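Local coordinates for hemolysin (Xylella fastidiosa, PDB 2OAI), which is a transmembrane CBS-domain protein named as a hemolysin, possibly binding flavin adenine dinucleotide, whose C-terminal transporter-associated CorC_HlyC domain binds calcium, at residues E29-R32 against E33-A37. Residues are numbered along the deposited sequence; the frame is centred on the assembly and turned at random.
Sequences EELR and EVLGA
Leu31 swings CG opposite its backbone N (chi1 -177°), while Leu35 carries CG beside its own N (chi1 -56°). The two side chains thus meet one turn apart on the same helix, CD1 of Leu31 lying 3.8 Å from CD1 of Leu35. Both pack on Trp70 of strand 67-70. Leu31, which is buried, also reaches Met53 of helix 50-58. In the modelled conformers the carboxylate of Glu30 lies near CG1 of Val34 and near the carboxylate of Glu33. Glu30 and Val34 each have a second conformer, which leaves the detail of these approaches doubtful. Backbone bonds run from the amides of Glu33, Val34 and Leu35 to the carbonyls four residues earlier. The pattern then changes. Ala37 N donates to Arg32 O at 2.9 Å, lying in the carbonyl plane, and Gly36 N bonds to Glu33 O at 3.2 Å. Gly36 has positive phi (61°), a region of backbone space that glycine enters more easily than other residues. It is the C-prime residue of a Schellman motif, which ends helix 28-35 beside the five-stranded antiparallel sheet of the CorC_HlyC domain.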
ATOM      1  N   GLU A  29      17.416  11.748  -1.551  1.00 52.47           N
ATOM      2  CA  GLU A  29      17.574  13.200  -1.432  1.00 54.11           C
ATOM      3  C   GLU A  29      16.215  13.859  -1.378  1.00 53.38           C
ATOM      4  O   GLU A  29      15.975  14.761  -0.569  1.00 52.89           O
ATOM      5  CB  GLU A  29      18.308  13.776  -2.629  1.00 55.27           C
ATOM      6  CG  GLU A  29      19.728  13.366  -2.754  1.00 60.63           C
ATOM      7  CD  GLU A  29      20.468  14.277  -3.711  1.00 66.85           C
ATOM      8  OE1 GLU A  29      20.321  14.087  -4.944  1.00 70.21           O
ATOM      9  OE2 GLU A  29      21.179  15.191  -3.231  1.00 69.24           O
ATOM     10  N   GLU A  30      15.333  13.404  -2.262  1.00 52.44           N
ATOM     11  CA  GLU A  30      14.000  13.961  -2.356  0.50 52.21           C
ATOM     12  C   GLU A  30      13.167  13.539  -1.153  1.00 51.90           C
ATOM     13  O   GLU A  30      12.374  14.316  -0.641  1.00 51.68           O
ATOM     14  CB  GLU A  30      13.328  13.524  -3.665  0.50 52.76           C
ATOM     15  CG  GLU A  30      13.201  14.634  -4.710  0.50 54.12           C
ATOM     16  CD  GLU A  30      12.144  15.679  -4.324  0.50 57.36           C
ATOM     17  OE1 GLU A  30      11.320  15.410  -3.418  0.50 58.74           O
ATOM     18  OE2 GLU A  30      12.133  16.771  -4.929  0.50 59.44           O
ATOM     19  N   LEU A  31      13.353  12.306  -0.700  1.00 50.64           N
ATOM     20  CA  LEU A  31      12.688  11.825   0.505  1.00 50.38           C
ATOM     21  C   LEU A  31      13.074  12.697   1.717  1.00 50.26           C
ATOM     22  O   LEU A  31      12.206  13.089   2.509  1.00 48.68           O
ATOM     23  CB  LEU A  31      13.038  10.356   0.756  1.00 49.77           C
ATOM     24  CG  LEU A  31      12.356   9.682   1.955  1.00 51.63           C
ATOM     25  CD1 LEU A  31      10.825   9.614   1.828  1.00 52.30           C
ATOM     26  CD2 LEU A  31      12.946   8.278   2.209  1.00 53.00           C
ATOM     27  N   ARG A  32      14.361  13.034   1.842  1.00 49.85           N
ATOM     28  CA  ARG A  32      14.812  13.839   2.965  1.00 52.81           C
ATOM     29  C   ARG A  32      14.083  15.167   2.969  1.00 52.45           C
ATOM     30  O   ARG A  32      13.724  15.673   4.034  1.00 52.27           O
ATOM     31  CB  ARG A  32      16.322  14.118   2.913  1.00 51.62           C
ATOM     32  CG  ARG A  32      17.145  12.904   3.271  1.00 55.42           C
ATOM     33  CD  ARG A  32      18.640  13.257   3.569  1.00 58.21           C
ATOM     34  NE  ARG A  32      19.429  12.020   3.582  1.00 69.20           N
ATOM     35  CZ  ARG A  32      19.509  11.170   4.614  1.00 72.83           C
ATOM     36  NH1 ARG A  32      20.239  10.063   4.495  1.00 75.08           N
ATOM     37  NH2 ARG A  32      18.879  11.423   5.766  1.00 73.28           N
ATOM     38  N   GLU A  33      13.912  15.735   1.781  1.00 53.17           N
ATOM     39  CA  GLU A  33      13.293  17.058   1.660  1.00 55.81           C
ATOM     40  C   GLU A  33      11.830  16.986   2.073  1.00 55.37           C
ATOM     41  O   GLU A  33      11.365  17.824   2.847  1.00 55.67           O
ATOM     42  CB  GLU A  33      13.397  17.612   0.237  1.00 55.44           C
ATOM     43  CG  GLU A  33      14.810  17.817  -0.262  1.00 59.95           C
ATOM     44  CD  GLU A  33      14.866  18.442  -1.673  1.00 60.02           C
ATOM     45  OE1 GLU A  33      14.527  17.748  -2.679  1.00 66.22           O
ATOM     46  OE2 GLU A  33      15.270  19.622  -1.762  1.00 64.99           O
ATOM     47  N   VAL A  34      11.108  15.971   1.601  0.50 55.34           N
ATOM     48  CA  VAL A  34       9.656  15.870   1.854  0.50 55.76           C
ATOM     49  C   VAL A  34       9.267  15.422   3.271  0.50 56.12           C
ATOM     50  O   VAL A  34       8.131  15.629   3.710  0.50 56.46           O
ATOM     51  CB  VAL A  34       8.937  14.986   0.807  0.50 55.54           C
ATOM     52  CG1 VAL A  34       9.354  15.399  -0.602  0.50 55.30           C
ATOM     53  CG2 VAL A  34       9.211  13.504   1.063  0.50 55.23           C
ATOM     54  N   LEU A  35      10.202  14.802   3.977  1.00 56.53           N
ATOM     55  CA  LEU A  35       9.996  14.473   5.378  1.00 57.86           C
ATOM     56  C   LEU A  35      10.577  15.520   6.315  1.00 59.26           C
ATOM     57  O   LEU A  35      10.313  15.471   7.518  1.00 59.97           O
ATOM     58  CB  LEU A  35      10.656  13.145   5.711  1.00 58.03           C
ATOM     59  CG  LEU A  35      10.291  11.881   4.920  1.00 59.39           C
ATOM     60  CD1 LEU A  35      11.068  10.693   5.503  1.00 60.08           C
ATOM     61  CD2 LEU A  35       8.766  11.599   4.857  1.00 60.32           C
ATOM     62  N   GLY A  36      11.381  16.439   5.778  1.00 59.80           N
ATOM     63  CA  GLY A  36      12.188  17.337   6.599  1.00 61.31           C
ATOM     64  C   GLY A  36      13.174  16.572   7.470  1.00 62.34           C
ATOM     65  O   GLY A  36      13.412  16.949   8.612  1.00 62.37           O
ATOM     66  N   ALA A  37      13.758  15.506   6.921  1.00 63.20           N
ATOM     67  CA  ALA A  37      14.662  14.619   7.665  1.00 64.34           C
ATOM     68  C   ALA A  37      16.109  14.791   7.238  1.00 64.65           C
ATOM     69  O   ALA A  37      16.623  15.905   7.223  1.00 66.09           O
ATOM     70  CB  ALA A  37      14.247  13.180   7.482  1.00 64.34           C
TER